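Local coordinates for proline dipeptidase (Streptococcus pneumoniae, PDB 3PN9), which probably hydrolyses dipeptides that carry a C-terminal proline, the chain here belonging to the creatinase/prolidase N-terminal domain, at residues F46-A51 and Q86-A91. Numbering follows the deposited sequence.
Sequences FLFVLA and QKIKHA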
loop_
_atom_site.group_PDB
_atom_site.type_symbol
_atom_site.label_atom_id
_atom_site.label_comp_id
_atom_site.label_asym_id
_atom_site.label_seq_id
_atom_site.Cartn_x
_atom_site.Cartn_y
_atom_site.Cartn_z
ATOM N N PHE A 46 -2.938 2.254 26.427
ATOM C CA PHE A 46 -2.886 1.686 25.089
ATOM C C PHE A 46 -2.480 2.779 24.135
ATOM O O PHE A 46 -2.883 3.969 24.298
ATOM C CB PHE A 46 -4.272 1.172 24.589
ATOM C CG PHE A 46 -4.831 0.048 25.418
ATOM C CD1 PHE A 46 -4.383 -1.243 25.233
ATOM C CD2 PHE A 46 -5.826 0.336 26.429
ATOM C CE1 PHE A 46 -4.898 -2.346 25.993
ATOM C CE2 PHE A 46 -6.315 -0.737 27.215
ATOM C CZ PHE A 46 -5.905 -2.057 26.971
ATOM N N LEU A 47 -1.738 2.391 23.090
ATOM C CA LEU A 47 -1.623 3.327 21.907
ATOM C C LEU A 47 -2.568 2.775 20.819
ATOM O O LEU A 47 -2.527 1.569 20.451
ATOM C CB LEU A 47 -0.151 3.329 21.397
ATOM C CG LEU A 47 0.049 4.070 20.042
ATOM C CD1 LEU A 47 -0.131 5.533 20.416
ATOM C CD2 LEU A 47 1.499 3.792 19.510
ATOM N N PHE A 48 -3.494 3.600 20.334
ATOM C CA PHE A 48 -4.361 3.141 19.283
ATOM C C PHE A 48 -3.871 3.776 17.966
ATOM O O PHE A 48 -3.877 5.021 17.859
ATOM C CB PHE A 48 -5.790 3.647 19.510
ATOM C CG PHE A 48 -6.402 2.993 20.748
ATOM C CD1 PHE A 48 -6.984 1.742 20.633
ATOM C CD2 PHE A 48 -6.275 3.615 22.030
ATOM C CE1 PHE A 48 -7.524 1.114 21.799
ATOM C CE2 PHE A 48 -6.845 2.994 23.172
ATOM C CZ PHE A 48 -7.454 1.729 23.039
ATOM N N VAL A 49 -3.432 2.954 17.016
ATOM C CA VAL A 49 -2.996 3.545 15.720
ATOM C C VAL A 49 -4.171 3.268 14.796
ATOM O O VAL A 49 -4.474 2.121 14.493
ATOM C CB VAL A 49 -1.722 2.848 15.159
ATOM C CG1 VAL A 49 -1.251 3.653 13.879
ATOM C CG2 VAL A 49 -0.547 2.903 16.244
ATOM N N LEU A 50 -4.854 4.327 14.431
ATOM C CA LEU A 50 -6.030 4.239 13.629
ATOM C C LEU A 50 -5.624 4.288 12.137
ATOM O O LEU A 50 -4.620 4.906 11.820
ATOM C CB LEU A 50 -6.874 5.526 13.909
ATOM C CG LEU A 50 -7.477 5.451 15.376
ATOM C CD1 LEU A 50 -7.924 6.857 15.929
ATOM C CD2 LEU A 50 -8.723 4.506 15.278
ATOM N N ALA A 51 -6.467 3.744 11.245
ATOM C CA ALA A 51 -6.041 3.585 9.839
ATOM C C ALA A 51 -5.967 4.939 9.180
ATOM O O ALA A 51 -5.059 5.167 8.351
ATOM C CB ALA A 51 -7.014 2.711 9.039
ATOM N N GLN A 86 -15.094 2.532 28.822
ATOM C CA GLN A 86 -16.064 3.464 28.293
ATOM C C GLN A 86 -15.376 4.686 27.890
ATOM O O GLN A 86 -15.758 5.304 26.918
ATOM C CB GLN A 86 -17.147 3.851 29.398
ATOM C CG GLN A 86 -18.201 2.591 29.486
ATOM C CD GLN A 86 -18.724 2.072 28.116
ATOM O OE1 GLN A 86 -18.579 0.864 27.813
ATOM N NE2 GLN A 86 -19.329 2.970 27.289
ATOM N N LYS A 87 -14.350 5.068 28.625
ATOM C CA LYS A 87 -13.678 6.291 28.278
ATOM C C LYS A 87 -12.919 6.131 26.871
ATOM O O LYS A 87 -12.869 7.046 26.039
ATOM C CB LYS A 87 -12.635 6.581 29.357
ATOM C CG LYS A 87 -11.921 7.878 29.060
ATOM C CD LYS A 87 -12.303 8.946 30.046
ATOM C CE LYS A 87 -11.721 10.237 29.602
ATOM N NZ LYS A 87 -11.745 11.076 30.774
ATOM N N ILE A 88 -12.346 4.952 26.658
ATOM C CA ILE A 88 -11.614 4.676 25.357
ATOM C C ILE A 88 -12.670 4.711 24.289
ATOM O O ILE A 88 -12.498 5.366 23.256
ATOM C CB ILE A 88 -11.018 3.211 25.436
ATOM C CG1 ILE A 88 -9.727 3.267 26.326
ATOM C CG2 ILE A 88 -10.652 2.729 23.985
ATOM C CD1 ILE A 88 -9.252 1.843 26.817
ATOM N N LYS A 89 -13.789 4.001 24.497
ATOM C CA LYS A 89 -14.782 3.955 23.413
ATOM C C LYS A 89 -15.301 5.338 22.981
ATOM O O LYS A 89 -15.543 5.589 21.784
ATOM C CB LYS A 89 -15.948 3.076 23.859
ATOM C CG LYS A 89 -16.922 2.749 22.683
ATOM C CD LYS A 89 -17.963 1.731 23.242
ATOM C CE LYS A 89 -18.749 1.208 22.071
ATOM N NZ LYS A 89 -19.357 0.035 22.650
ATOM N N HIS A 90 -15.461 6.235 23.954
ATOM C CA HIS A 90 -15.940 7.610 23.660
ATOM C C HIS A 90 -14.782 8.436 23.137
ATOM O O HIS A 90 -15.004 9.335 22.361
ATOM C CB HIS A 90 -16.492 8.306 24.976
ATOM C CG HIS A 90 -17.707 7.620 25.607
ATOM N ND1 HIS A 90 -18.254 6.414 25.159
ATOM C CD2 HIS A 90 -18.451 7.962 26.711
ATOM C CE1 HIS A 90 -19.273 6.059 25.938
ATOM N NE2 HIS A 90 -19.423 6.988 26.878
ATOM N N ALA A 91 -13.530 8.155 23.527
ATOM C CA ALA A 91 -12.454 8.985 22.972
ATOM C C ALA A 91 -12.087 8.626 21.501
ATOM O O ALA A 91 -11.611 9.502 20.761
ATOM C CB ALA A 91 -11.227 8.933 23.878
#
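Phe46 and Phe48 of the strand meet the helix at one residue, Ile88, and the example illustrates how a branched aliphatic side chain can serve two aromatic rings at once by giving each a different methyl group. At Phe46 the side chain points toward the helix and one flank of its ring is touched: CD2 lies 3.8 Å from CD1 of Ile88, with Phe46 CE2 almost as near to that methyl. Two residues further along, Phe48 projects to the same side of the strand, as the alternation of a β-strand requires, and reaches further with the end of its ring. Its CZ comes within 3.5 Å of Ile88 CG2, a close apolar contact. Both rings approach their methyl groups obliquely, and each phenylalanine side chain runs at about a right angle to the isoleucine.

The division of labour follows from the branching of Ile88. CG1 sits anti to the carbonyl carbon (chi1 -78°) and the chain then extends (chi2 164°), carrying CD1 outward to Phe46, while the shorter branch CG2 stays close to the helix and takes the tip of Phe48. The nearest CA atoms, those of Phe46 and Ile88, are 9.2 Å apart, a gap bridged entirely by side chains. The three residues are buried and their contact is wholly apolar, whereas Lys87 and Lys89 beside Ile88 form salt bridges with Glu82 and Glu120.

Within the mixed sheet of this domain, strand 46-50 lies between antiparallel neighbours 21-24 and 56-60. Val23 and Phe58 from these strands flank Phe48, and Phe58 also touches Ile88, so helix 84-91 packs on one sheet face while Val49 turns to helix 6-17 on the other.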